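Local atomic coordinates of sialidase B (Streptococcus pneumoniae serotype 4, PDB entry 4XJW), a protein that cleaves terminal alpha-2,3-, alpha-2,6- and alpha-2,8-linked sialic acids from oligosaccharides, glycoproteins and glycolipids as a family 33 glycoside hydrolase. Residues His231-Ile237 / Gln280-Ser286; Asp306-Ala310 / Val406-Asp410; Thr201-Tyr205 / Glu265-Trp270. The protein carries 1 engineered substitution. All blocks are in the same frame, centred on the assembly; numbering follows the deposited sequence.

Contact 1. Residues His231-Ile237 / Gln280-Ser286; sequences HDSKSKI and QISGSAS
Gln280 reaches over the backbone of residues 232-234, its CG anti to the backbone N (chi1 -176°) and the chain extended, which lays the amide against the carbonyl of Lys234. NE2 gives two bent, weak hydrogen bonds, to Lys234 O at 2.8 Å and Asp232 O at 3.2 Å, and a water joins it to Ser233 O, so three acceptors surround one nitrogen. The aliphatic part of Lys234, which the chain enters through a cis peptide bond, crosses the Gln280 side chain at about a right angle, CG lying 3.7 Å from Gln280 CD, and its NZ ends in a weak bond to Ser282 OG, a hydroxyl that itself donates to Gln280 O. Where strand 286-294 begins, Ser286 OG shares a 2.7 Å hydrogen bond with Ser233 OG; a second water bonds to Ser286 OG and, at longer range, accepts from Ser235 N. Ser235 CA approaches Ile281 O at 3.4 Å as a CA-H...O contact, while another water links Ser235 OG to Ile281 N. Asp232, the probable proton acceptor, salt-bridged to Arg226, sits on 231-237, and 280-286 packs against that loop at the end of the sialidase beta-propeller strands.

Contact 2. Residues Asp306-Ala310 / Val406-Asp410; sequences DVMPA and VFYKD
Backbone meets backbone where Ala310 N donates to Phe407 O at 2.8 Å, with an N-H...O angle of 146°. This single bond ties the chain just beyond strand 301-308, part of a sheet in the sialidase beta-propeller, to the loop between strands 400-403 and 413-414. Phe407 supplies most of the apolar contact. Its CG stands anti to the carbonyl carbon (chi1 -78°), and this brings the ring up to Val307 and Pro309. Val307 CG1, itself anti to the backbone N, meets the CE2 corner of the ring at 3.6 Å, the two side chains crossing at about a right angle. Pro309 takes the rim beside it: its N lies in the ring plane at the edge, its CA near that plane, and CG is 4.0 Å from Phe407 CD2. Strand 420-426 flanks the same residues, Ala422 touching Val307 and Tyr420 touching Pro309. Tyr408 turns its CB away from the strand end, and its OH hydrogen-bonds to Asn261 N. At the far end the methyl of Ala310 fits against the turning backbone, with CB 3.3 Å from Lys409 N and 3.7 Å from Lys409 CB.

Contact 3. Residues Thr201-Tyr205 / Glu265-Trp270; sequences TQANY and EQLVYW
Tyr205 points at Val268-Trp270 and meets it with the far end of its ring. Its CG is anti to the carbonyl carbon (chi1 -51°), which sends the side chain from CB and CG outward toward the other loop. On the way, one face of the ring is covered off-centre by CG of the preceding Asn204, 4.0 Å above the plane. CE2 then comes 3.4 Å from Val268 O and close to Trp270 CB, and CZ passes the same two residues. At the tip, OH accepts from Trp270 N at 2.8 Å in an almost straight bond (N-H...O 170°), the nitrogen lying at the ring edge near its plane. A water donates to Trp270 O and accepts from this hydroxyl, so the hydroxyl's own proton goes to the water. Asn204 adds a second link: ND2 donates to Val268 O at 3.1 Å from well above the carbonyl plane, while its OD1 is held by Ser197 OG. Leu267 crosses Asn204 at about a right angle, CD1 lying 3.7 Å from Asn204 CB. A water accepts from Asn204 N and Val268 N and donates to Gln266 O, bridging the two backbones. Trp270 turns its indole away, where NE1 reaches Ser279 O. The side chain of Tyr205 is about 6 Å from that of Arg207, a probable substrate-binding residue. The contact thus joins the start of strand 205-213, an outer strand of a propeller sheet, to the long excursion between strands 255-256 and 286-294.

In the fold
Contacts 1 and 3 interlock along the chain: 201-205, 231-237, 265-270 and 280-286 alternate, whereas contact 2 opens only after both have closed. Contact 1 lies between the others, its centre about 10 Å from that of contact 2 and about 13 Å from that of contact 3; contacts 2 and 3 do not touch. Neighbouring strands 286-294 and 301-308 connect contacts 1 and 2, where Ser286 O probably accepts from Met308 N, while Ile281 and His231 pack on Trp270 toward contact 3. The probable active site is approached by contact 1, which holds Asp232, by the Tyr205 end of contact 3 and by Met308; 406-410 lies farther from it.

Contact 1. Residues His231-Ile237 / Gln280-Ser286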
ATOM      1  N   HIS A 231      -5.898   6.747   3.476  1.00  9.08           N
ATOM      2  CA  HIS A 231      -6.896   6.336   4.472  1.00 10.81           C
ATOM      3  C   HIS A 231      -7.663   5.061   4.100  1.00 11.93           C
ATOM      4  O   HIS A 231      -8.027   4.852   2.931  1.00 10.84           O
ATOM      5  CB  HIS A 231      -7.944   7.429   4.688  1.00 12.06           C
ATOM      6  CG  HIS A 231      -7.403   8.716   5.218  1.00 11.36           C
ATOM      7  ND1 HIS A 231      -6.565   8.790   6.311  1.00 10.13           N
ATOM      8  CD2 HIS A 231      -7.614   9.996   4.819  1.00 11.76           C
ATOM      9  CE1 HIS A 231      -6.272  10.056   6.556  1.00 11.20           C
ATOM     10  NE2 HIS A 231      -6.901  10.806   5.665  1.00  9.11           N
ATOM     11  N   ASP A 232      -7.937   4.224   5.099  1.00 10.63           N
ATOM     12  CA  ASP A 232      -8.884   3.133   4.917  1.00  9.77           C
ATOM     13  C   ASP A 232     -10.271   3.724   4.642  1.00 11.37           C
ATOM     14  O   ASP A 232     -10.508   4.913   4.890  1.00 13.09           O
ATOM     15  CB  ASP A 232      -9.026   2.272   6.180  1.00 12.20           C
ATOM     16  CG  ASP A 232      -7.754   1.547   6.582  1.00 16.77           C
ATOM     17  OD1 ASP A 232      -6.752   1.587   5.853  1.00 15.14           O
ATOM     18  OD2 ASP A 232      -7.772   0.939   7.682  1.00 23.45           O
ATOM     19  N   SER A 233     -11.195   2.889   4.186  1.00 11.00           N
ATOM     20  CA  SER A 233     -12.606   3.269   4.078  1.00 10.09           C
ATOM     21  C   SER A 233     -13.103   3.860   5.409  1.00 12.12           C
ATOM     22  O   SER A 233     -12.644   3.415   6.459  1.00 13.36           O
ATOM     23  CB  SER A 233     -13.442   2.046   3.715  1.00  9.80           C
ATOM     24  OG  SER A 233     -13.007   1.489   2.485  1.00 12.33           O
ATOM     25  N   LYS A 234     -14.020   4.839   5.403  1.00 13.55           N
ATOM     26  CA  LYS A 234     -14.676   5.389   4.217  1.00 12.78           C
ATOM     27  C   LYS A 234     -13.691   6.178   3.350  1.00 12.57           C
ATOM     28  O   LYS A 234     -12.854   6.926   3.856  1.00 13.06           O
ATOM     29  CB  LYS A 234     -15.833   6.305   4.657  1.00 14.11           C
ATOM     30  CG  LYS A 234     -15.389   7.475   5.536  1.00 15.48           C
ATOM     31  CD  LYS A 234     -16.555   8.280   6.108  1.00 16.67           C
ATOM     32  CE  LYS A 234     -16.021   9.412   6.981  1.00 22.96           C
ATOM     33  NZ  LYS A 234     -17.025  10.472   7.281  1.00 36.26           N
ATOM     34  N   SER A 235     -13.780   5.973   2.043  1.00 10.76           N
ATOM     35  CA  SER A 235     -12.954   6.708   1.096  1.00 11.85           C
ATOM     36  C   SER A 235     -13.445   6.382  -0.308  1.00  8.75           C
ATOM     37  O   SER A 235     -14.507   5.771  -0.475  1.00 10.83           O
ATOM     38  CB  SER A 235     -11.493   6.283   1.233  1.00 11.40           C
ATOM     39  OG  SER A 235     -10.633   7.183   0.561  1.00 10.54           O
ATOM     40  N   LYS A 236     -12.677   6.781  -1.319  1.00  8.74           N
ATOM     41  CA  LYS A 236     -12.811   6.169  -2.638  1.00  9.41           C
ATOM     42  C   LYS A 236     -11.604   5.264  -2.821  1.00  9.51           C
ATOM     43  O   LYS A 236     -10.445   5.715  -2.792  1.00  8.94           O
ATOM     44  CB  LYS A 236     -12.883   7.176  -3.789  1.00 11.44           C
ATOM     45  CG  LYS A 236     -13.011   6.440  -5.133  1.00 12.12           C
ATOM     46  CD  LYS A 236     -12.961   7.358  -6.351  1.00 13.34           C
ATOM     47  CE  LYS A 236     -12.935   6.511  -7.626  1.00 11.73           C
ATOM     48  NZ  LYS A 236     -14.109   5.585  -7.718  1.00 15.44           N
ATOM     49  N   ILE A 237     -11.886   3.976  -2.967  1.00  8.58           N
ATOM     50  CA  ILE A 237     -10.854   2.986  -3.231  1.00 10.39           C
ATOM     51  C   ILE A 237     -11.395   1.974  -4.229  1.00 10.31           C
ATOM     52  O   ILE A 237     -12.542   1.543  -4.099  1.00  9.80           O
ATOM     53  CB  ILE A 237     -10.463   2.223  -1.943  1.00 10.87           C
ATOM     54  CG1 ILE A 237     -10.054   3.188  -0.829  1.00 11.63           C
ATOM     55  CG2 ILE A 237      -9.372   1.184  -2.253  1.00 10.75           C
ATOM     56  CD1 ILE A 237      -9.967   2.530   0.553  1.00 10.10           C
ATOM     57  N   GLN A 280     -10.983  13.178   4.691  1.00 12.09           N
ATOM     58  CA  GLN A 280     -11.348  11.847   4.242  1.00 11.60           C
ATOM     59  C   GLN A 280     -12.583  11.923   3.361  1.00 13.88           C
ATOM     60  O   GLN A 280     -13.575  12.528   3.749  1.00 15.17           O
ATOM     61  CB  GLN A 280     -11.619  10.988   5.476  1.00 13.67           C
ATOM     62  CG  GLN A 280     -11.922   9.544   5.204  1.00 15.30           C
ATOM     63  CD  GLN A 280     -12.001   8.727   6.481  1.00 15.56           C
ATOM     64  OE1 GLN A 280     -12.331   9.255   7.545  1.00 20.76           O
ATOM     65  NE2 GLN A 280     -11.673   7.438   6.388  1.00 14.14           N
ATOM     66  N   ILE A 281     -12.519  11.332   2.169  1.00  9.88           N
ATOM     67  CA  ILE A 281     -13.658  11.312   1.266  1.00 12.99           C
ATOM     68  C   ILE A 281     -14.782  10.557   1.960  1.00 14.83           C
ATOM     69  O   ILE A 281     -14.619   9.404   2.348  1.00 12.51           O
ATOM     70  CB  ILE A 281     -13.331  10.628  -0.073  1.00 10.51           C
ATOM     71  CG1 ILE A 281     -12.184  11.346  -0.790  1.00 11.68           C
ATOM     72  CG2 ILE A 281     -14.596  10.579  -0.953  1.00 12.04           C
ATOM     73  CD1 ILE A 281     -11.821  10.761  -2.172  1.00 11.82           C
ATOM     74  N   SER A 282     -15.917  11.219   2.138  1.00 11.62           N
ATOM     75  CA  SER A 282     -16.930  10.710   3.050  1.00 14.13           C
ATOM     76  C   SER A 282     -18.258  10.312   2.421  1.00 13.18           C
ATOM     77  O   SER A 282     -19.138   9.814   3.122  1.00 15.59           O
ATOM     78  CB  SER A 282     -17.164  11.709   4.184  1.00 17.26           C
ATOM     79  OG  SER A 282     -15.994  11.885   4.956  1.00 18.29           O
ATOM     80  N   GLY A 283     -18.404  10.510   1.113  1.00 12.37           N
ATOM     81  CA  GLY A 283     -19.635  10.148   0.433  1.00 14.47           C
ATOM     82  C   GLY A 283     -19.499   9.084  -0.648  1.00 12.59           C
ATOM     83  O   GLY A 283     -20.452   8.833  -1.387  1.00 13.92           O
ATOM     84  N   SER A 284     -18.329   8.451  -0.725  1.00 11.84           N
ATOM     85  CA  SER A 284     -18.028   7.468  -1.771  1.00 10.84           C
ATOM     86  C   SER A 284     -18.150   6.035  -1.303  1.00  9.74           C
ATOM     87  O   SER A 284     -17.821   5.705  -0.161  1.00 12.40           O
ATOM     88  CB  SER A 284     -16.612   7.682  -2.301  1.00 12.30           C
ATOM     89  OG  SER A 284     -16.300   6.740  -3.321  1.00 11.25           O
ATOM     90  N   ALA A 285     -18.623   5.175  -2.202  1.00 12.20           N
ATOM     91  CA  ALA A 285     -18.526   3.729  -1.992  1.00 12.58           C
ATOM     92  C   ALA A 285     -17.070   3.315  -2.233  1.00 12.53           C
ATOM     93  O   ALA A 285     -16.302   4.038  -2.878  1.00 12.32           O
ATOM     94  CB  ALA A 285     -19.476   2.998  -2.929  1.00 11.64           C
ATOM     95  N   SER A 286     -16.674   2.163  -1.701  1.00 10.67           N
ATOM     96  CA  SER A 286     -15.305   1.710  -1.886  1.00 10.95           C
ATOM     97  C   SER A 286     -15.181   0.198  -1.766  1.00 10.09           C
ATOM     98  O   SER A 286     -16.075  -0.480  -1.254  1.00 12.37           O
ATOM     99  CB  SER A 286     -14.359   2.395  -0.896  1.00 10.92           C
ATOM    100  OG  SER A 286     -14.712   2.079   0.453  1.00 12.62           O
TER
HETATM  101  O   HOH W   1     -11.865   5.250   8.530  1.00 27.67           O
HETATM  102  O   HOH W   2     -10.145   9.637   1.863  1.00 12.90           O
HETATM  103  O   HOH W   3     -16.397   4.022   1.604  1.00 13.32           O
HETATM  104  O   HOH W   4     -16.455   6.139  -6.096  1.00 16.27           O

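Contact 2. Residues Asp306-Ala310 / Val406-Asp410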
ATOM      1  N   ASP A 306     -13.479  -6.720   0.412  1.00 10.36           N
ATOM      2  CA  ASP A 306     -14.586  -6.138   1.167  1.00 12.22           C
ATOM      3  C   ASP A 306     -15.258  -5.081   0.303  1.00 11.16           C
ATOM      4  O   ASP A 306     -14.583  -4.393  -0.471  1.00 11.28           O
ATOM      5  CB  ASP A 306     -14.117  -5.430   2.437  1.00 12.76           C
ATOM      6  CG  ASP A 306     -13.323  -6.320   3.385  1.00 16.08           C
ATOM      7  OD1 ASP A 306     -13.524  -7.549   3.409  1.00 14.54           O
ATOM      8  OD2 ASP A 306     -12.500  -5.746   4.139  1.00 16.81           O
ATOM      9  N   VAL A 307     -16.574  -4.930   0.459  1.00 11.43           N
ATOM     10  CA  VAL A 307     -17.301  -3.849  -0.215  1.00 11.00           C
ATOM     11  C   VAL A 307     -17.930  -2.945   0.823  1.00 12.89           C
ATOM     12  O   VAL A 307     -18.586  -3.423   1.752  1.00 13.35           O
ATOM     13  CB  VAL A 307     -18.415  -4.384  -1.121  1.00 19.03           C
ATOM     14  CG1 VAL A 307     -18.963  -3.253  -1.995  1.00 16.31           C
ATOM     15  CG2 VAL A 307     -17.887  -5.499  -1.977  1.00 18.30           C
ATOM     16  N   MET A 308     -17.732  -1.643   0.648  1.00 11.49           N
ATOM     17  CA  MET A 308     -18.284  -0.619   1.535  1.00 11.93           C
ATOM     18  C   MET A 308     -19.262   0.284   0.796  1.00 14.95           C
ATOM     19  O   MET A 308     -18.913   0.896  -0.215  1.00 12.74           O
ATOM     20  CB  MET A 308     -17.159   0.242   2.092  1.00 15.04           C
ATOM     21  CG  MET A 308     -16.130  -0.518   2.902  1.00 15.81           C
ATOM     22  SD  MET A 308     -16.801  -1.090   4.475  1.00 18.74           S
ATOM     23  CE  MET A 308     -15.396  -2.005   5.112  1.00 23.63           C
ATOM     24  N   PRO A 309     -20.497   0.386   1.301  1.00 14.63           N
ATOM     25  CA  PRO A 309     -21.445   1.361   0.761  1.00 13.75           C
ATOM     26  C   PRO A 309     -20.952   2.791   0.968  1.00 12.67           C
ATOM     27  O   PRO A 309     -20.015   3.038   1.739  1.00 13.22           O
ATOM     28  CB  PRO A 309     -22.704   1.124   1.605  1.00 13.85           C
ATOM     29  CG  PRO A 309     -22.572  -0.292   2.108  1.00 18.91           C
ATOM     30  CD  PRO A 309     -21.096  -0.425   2.373  1.00 16.86           C
ATOM     31  N   ALA A 310     -21.587   3.732   0.276  1.00 13.49           N
ATOM     32  CA  ALA A 310     -21.200   5.136   0.360  1.00 13.64           C
ATOM     33  C   ALA A 310     -21.031   5.612   1.800  1.00 12.69           C
ATOM     34  O   ALA A 310     -21.922   5.450   2.627  1.00 14.64           O
ATOM     35  CB  ALA A 310     -22.197   6.006  -0.371  1.00 16.06           C
ATOM     36  N   VAL A 406     -26.828   0.585  -6.101  1.00 15.52           N
ATOM     37  CA  VAL A 406     -27.417   0.502  -4.769  1.00 15.45           C
ATOM     38  C   VAL A 406     -26.408   0.754  -3.645  1.00 16.79           C
ATOM     39  O   VAL A 406     -26.794   0.930  -2.491  1.00 16.27           O
ATOM     40  CB  VAL A 406     -28.147  -0.842  -4.525  1.00 13.51           C
ATOM     41  CG1 VAL A 406     -29.312  -1.001  -5.484  1.00 17.92           C
ATOM     42  CG2 VAL A 406     -27.172  -2.019  -4.628  1.00 15.98           C
ATOM     43  N   PHE A 407     -25.121   0.776  -3.988  1.00 14.35           N
ATOM     44  CA  PHE A 407     -24.073   1.103  -3.024  1.00 12.82           C
ATOM     45  C   PHE A 407     -23.767   2.606  -2.932  1.00 14.70           C
ATOM     46  O   PHE A 407     -22.919   3.027  -2.138  1.00 13.67           O
ATOM     47  CB  PHE A 407     -22.799   0.315  -3.363  1.00 14.00           C
ATOM     48  CG  PHE A 407     -22.851  -1.125  -2.921  1.00 14.13           C
ATOM     49  CD1 PHE A 407     -23.403  -2.098  -3.743  1.00 15.68           C
ATOM     50  CD2 PHE A 407     -22.355  -1.498  -1.679  1.00 15.16           C
ATOM     51  CE1 PHE A 407     -23.453  -3.426  -3.330  1.00 17.21           C
ATOM     52  CE2 PHE A 407     -22.414  -2.825  -1.253  1.00 16.14           C
ATOM     53  CZ  PHE A 407     -22.953  -3.778  -2.081  1.00 14.76           C
ATOM     54  N   TYR A 408     -24.480   3.414  -3.715  1.00 13.40           N
ATOM     55  CA  TYR A 408     -24.168   4.837  -3.834  1.00 13.79           C
ATOM     56  C   TYR A 408     -25.011   5.715  -2.914  1.00 15.84           C
ATOM     57  O   TYR A 408     -26.140   5.365  -2.560  1.00 15.06           O
ATOM     58  CB  TYR A 408     -24.379   5.338  -5.262  1.00 14.15           C
ATOM     59  CG  TYR A 408     -23.455   4.783  -6.320  1.00 13.57           C
ATOM     60  CD1 TYR A 408     -22.403   3.931  -6.001  1.00 15.16           C
ATOM     61  CD2 TYR A 408     -23.641   5.129  -7.650  1.00 15.36           C
ATOM     62  CE1 TYR A 408     -21.559   3.439  -6.998  1.00 15.24           C
ATOM     63  CE2 TYR A 408     -22.814   4.647  -8.637  1.00 14.62           C
ATOM     64  CZ  TYR A 408     -21.780   3.801  -8.314  1.00 14.39           C
ATOM     65  OH  TYR A 408     -20.978   3.335  -9.342  1.00 14.87           O
ATOM     66  N   LYS A 409     -24.461   6.874  -2.576  1.00 12.73           N
ATOM     67  CA  LYS A 409     -25.137   7.833  -1.701  1.00 13.35           C
ATOM     68  C   LYS A 409     -26.405   8.376  -2.361  1.00 17.40           C
ATOM     69  O   LYS A 409     -27.414   8.582  -1.693  1.00 18.01           O
ATOM     70  CB  LYS A 409     -24.185   8.979  -1.370  1.00 14.65           C
ATOM     71  CG  LYS A 409     -24.824  10.143  -0.621  1.00 17.62           C
ATOM     72  CD  LYS A 409     -23.781  11.215  -0.355  1.00 19.14           C
ATOM     73  CE  LYS A 409     -24.371  12.401   0.384  1.00 28.88           C
ATOM     74  NZ  LYS A 409     -23.349  13.456   0.650  1.00 35.10           N
ATOM     75  N   ASP A 410     -26.360   8.565  -3.677  1.00 15.92           N
ATOM     76  CA  ASP A 410     -27.459   9.210  -4.398  1.00 17.89           C
ATOM     77  C   ASP A 410     -28.533   8.247  -4.917  1.00 17.45           C
ATOM     78  O   ASP A 410     -29.468   8.669  -5.606  1.00 21.17           O
ATOM     79  CB  ASP A 410     -26.917  10.036  -5.573  1.00 19.89           C
ATOM     80  CG  ASP A 410     -26.142  11.269  -5.134  1.00 18.34           C
ATOM     81  OD1 ASP A 410     -25.909  11.459  -3.922  1.00 21.97           O
ATOM     82  OD2 ASP A 410     -25.751  12.048  -6.037  1.00 19.61           O
TER

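Contact 3. Residues Thr201-Tyr205 / Glu265-Trp270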
ATOM      1  N   THR A 201      -4.774   3.626 -13.265  1.00 12.88           N
ATOM      2  CA  THR A 201      -5.750   3.679 -12.174  1.00 11.29           C
ATOM      3  C   THR A 201      -6.129   5.108 -11.817  1.00 11.46           C
ATOM      4  O   THR A 201      -7.234   5.355 -11.326  1.00 11.26           O
ATOM      5  CB  THR A 201      -5.266   2.977 -10.878  1.00 12.01           C
ATOM      6  OG1 THR A 201      -4.196   3.720 -10.273  1.00 11.99           O
ATOM      7  CG2 THR A 201      -4.827   1.547 -11.154  1.00 13.54           C
ATOM      8  N   GLN A 202      -5.207   6.033 -12.080  1.00  9.70           N
ATOM      9  CA  GLN A 202      -5.318   7.431 -11.663  1.00  9.50           C
ATOM     10  C   GLN A 202      -5.478   7.619 -10.156  1.00 12.40           C
ATOM     11  O   GLN A 202      -5.858   8.694  -9.689  1.00 14.61           O
ATOM     12  CB  GLN A 202      -6.410   8.159 -12.452  1.00 13.28           C
ATOM     13  CG  GLN A 202      -6.046   8.323 -13.924  1.00 13.62           C
ATOM     14  CD  GLN A 202      -4.871   9.268 -14.145  1.00 17.62           C
ATOM     15  OE1 GLN A 202      -3.751   8.840 -14.455  1.00 19.83           O
ATOM     16  NE2 GLN A 202      -5.126  10.561 -14.015  1.00 18.77           N
ATOM     17  N   ALA A 203      -5.157   6.585  -9.389  1.00  9.82           N
ATOM     18  CA  ALA A 203      -5.030   6.788  -7.953  1.00  9.82           C
ATOM     19  C   ALA A 203      -3.623   7.247  -7.654  1.00  8.42           C
ATOM     20  O   ALA A 203      -2.653   6.741  -8.220  1.00 13.36           O
ATOM     21  CB  ALA A 203      -5.333   5.510  -7.194  1.00 10.43           C
ATOM     22  N   ASN A 204      -3.501   8.201  -6.746  1.00 10.69           N
ATOM     23  CA  ASN A 204      -2.189   8.678  -6.358  1.00  9.25           C
ATOM     24  C   ASN A 204      -1.578   7.839  -5.243  1.00  9.51           C
ATOM     25  O   ASN A 204      -0.399   7.999  -4.931  1.00 10.57           O
ATOM     26  CB  ASN A 204      -2.264  10.155  -5.944  1.00  9.92           C
ATOM     27  CG  ASN A 204      -0.915  10.871  -6.028  1.00 13.21           C
ATOM     28  OD1 ASN A 204      -0.046  10.523  -6.838  1.00 12.37           O
ATOM     29  ND2 ASN A 204      -0.741  11.889  -5.187  1.00 12.11           N
ATOM     30  N   TYR A 205      -2.368   6.931  -4.657  1.00  9.55           N
ATOM     31  CA  TYR A 205      -1.915   6.148  -3.495  1.00  8.42           C
ATOM     32  C   TYR A 205      -2.280   4.682  -3.647  1.00  9.24           C
ATOM     33  O   TYR A 205      -3.271   4.353  -4.300  1.00  8.75           O
ATOM     34  CB  TYR A 205      -2.492   6.721  -2.192  1.00  8.87           C
ATOM     35  CG  TYR A 205      -2.245   8.208  -2.097  1.00  9.47           C
ATOM     36  CD1 TYR A 205      -1.015   8.701  -1.648  1.00  8.26           C
ATOM     37  CD2 TYR A 205      -3.198   9.106  -2.551  1.00 10.80           C
ATOM     38  CE1 TYR A 205      -0.762  10.069  -1.609  1.00 10.38           C
ATOM     39  CE2 TYR A 205      -2.959  10.468  -2.520  1.00 11.01           C
ATOM     40  CZ  TYR A 205      -1.750  10.937  -2.061  1.00  8.46           C
ATOM     41  OH  TYR A 205      -1.529  12.287  -2.063  1.00 11.70           O
ATOM     42  N   GLU A 265     -12.390   9.086 -10.760  1.00 17.97           N
ATOM     43  CA  GLU A 265     -11.033   8.636 -10.475  1.00 14.64           C
ATOM     44  C   GLU A 265     -10.084   9.821 -10.631  1.00 16.18           C
ATOM     45  O   GLU A 265      -9.711  10.182 -11.756  1.00 18.96           O
ATOM     46  CB  GLU A 265     -10.640   7.503 -11.428  1.00 15.41           C
ATOM     47  CG  GLU A 265     -11.478   6.235 -11.263  1.00 19.44           C
ATOM     48  CD  GLU A 265     -11.734   5.534 -12.596  1.00 25.94           C
ATOM     49  OE1 GLU A 265     -11.080   5.895 -13.602  1.00 30.44           O
ATOM     50  OE2 GLU A 265     -12.589   4.630 -12.634  1.00 25.46           O
ATOM     51  N   GLN A 266      -9.709  10.438  -9.513  1.00 15.93           N
ATOM     52  CA  GLN A 266      -8.880  11.637  -9.538  1.00 13.94           C
ATOM     53  C   GLN A 266      -7.522  11.390  -8.917  1.00 15.69           C
ATOM     54  O   GLN A 266      -7.428  10.808  -7.833  1.00 13.77           O
ATOM     55  CB  GLN A 266      -9.533  12.753  -8.726  1.00 15.35           C
ATOM     56  CG  GLN A 266     -10.651  13.491  -9.401  1.00 20.11           C
ATOM     57  CD  GLN A 266     -11.325  14.443  -8.441  1.00 16.63           C
ATOM     58  OE1 GLN A 266     -12.293  14.082  -7.783  1.00 16.61           O
ATOM     59  NE2 GLN A 266     -10.805  15.663  -8.344  1.00 24.87           N
ATOM     60  N   LEU A 267      -6.487  11.874  -9.594  1.00 13.40           N
ATOM     61  CA  LEU A 267      -5.129  11.868  -9.076  1.00 12.00           C
ATOM     62  C   LEU A 267      -4.985  13.138  -8.235  1.00 17.31           C
ATOM     63  O   LEU A 267      -4.791  14.229  -8.771  1.00 18.81           O
ATOM     64  CB  LEU A 267      -4.138  11.843 -10.252  1.00 15.55           C
ATOM     65  CG  LEU A 267      -2.690  11.405 -10.044  1.00 17.73           C
ATOM     66  CD1 LEU A 267      -2.623   9.952  -9.652  1.00 15.36           C
ATOM     67  CD2 LEU A 267      -1.865  11.643 -11.315  1.00 18.42           C
ATOM     68  N   VAL A 268      -5.109  12.999  -6.917  1.00 12.25           N
ATOM     69  CA  VAL A 268      -5.131  14.155  -6.023  1.00 13.86           C
ATOM     70  C   VAL A 268      -3.931  14.121  -5.095  1.00 13.20           C
ATOM     71  O   VAL A 268      -3.574  13.067  -4.557  1.00 12.97           O
ATOM     72  CB  VAL A 268      -6.412  14.180  -5.157  1.00 16.42           C
ATOM     73  CG1 VAL A 268      -6.498  15.474  -4.359  1.00 14.34           C
ATOM     74  CG2 VAL A 268      -7.644  14.011  -6.031  1.00 19.55           C
ATOM     75  N   TYR A 269      -3.290  15.270  -4.927  1.00 13.68           N
ATOM     76  CA  TYR A 269      -2.302  15.426  -3.875  1.00 13.03           C
ATOM     77  C   TYR A 269      -3.045  15.624  -2.560  1.00 16.21           C
ATOM     78  O   TYR A 269      -3.640  16.673  -2.330  1.00 17.35           O
ATOM     79  CB  TYR A 269      -1.409  16.641  -4.142  1.00 15.67           C
ATOM     80  CG  TYR A 269      -0.539  16.954  -2.957  1.00 22.05           C
ATOM     81  CD1 TYR A 269       0.633  16.241  -2.724  1.00 18.57           C
ATOM     82  CD2 TYR A 269      -0.910  17.937  -2.037  1.00 25.30           C
ATOM     83  CE1 TYR A 269       1.419  16.510  -1.611  1.00 25.47           C
ATOM     84  CE2 TYR A 269      -0.130  18.215  -0.932  1.00 25.29           C
ATOM     85  CZ  TYR A 269       1.036  17.499  -0.726  1.00 27.62           C
ATOM     86  OH  TYR A 269       1.809  17.782   0.379  1.00 29.51           O
ATOM     87  N   TRP A 270      -3.022  14.615  -1.699  1.00 11.26           N
ATOM     88  CA  TRP A 270      -3.714  14.707  -0.421  1.00 10.40           C
ATOM     89  C   TRP A 270      -2.833  15.448   0.572  1.00 11.90           C
ATOM     90  O   TRP A 270      -1.643  15.158   0.687  1.00 12.57           O
ATOM     91  CB  TRP A 270      -4.059  13.312   0.106  1.00 11.29           C
ATOM     92  CG  TRP A 270      -5.421  13.266   0.726  1.00  9.21           C
ATOM     93  CD1 TRP A 270      -5.725  13.179   2.063  1.00 10.91           C
ATOM     94  CD2 TRP A 270      -6.664  13.383   0.037  1.00  8.38           C
ATOM     95  NE1 TRP A 270      -7.084  13.196   2.234  1.00 11.89           N
ATOM     96  CE2 TRP A 270      -7.686  13.319   1.008  1.00 10.84           C
ATOM     97  CE3 TRP A 270      -7.018  13.505  -1.312  1.00 10.88           C
ATOM     98  CZ2 TRP A 270      -9.046  13.384   0.662  1.00 14.47           C
ATOM     99  CZ3 TRP A 270      -8.349  13.565  -1.647  1.00 13.75           C
ATOM    100  CH2 TRP A 270      -9.350  13.511  -0.668  1.00 12.17           C
TER
HETATM  101  O   HOH W   5      -5.645  10.111  -5.957  1.00 11.44           O
HETATM  102  O   HOH W   6       0.152  13.374  -0.376  1.00 12.29           O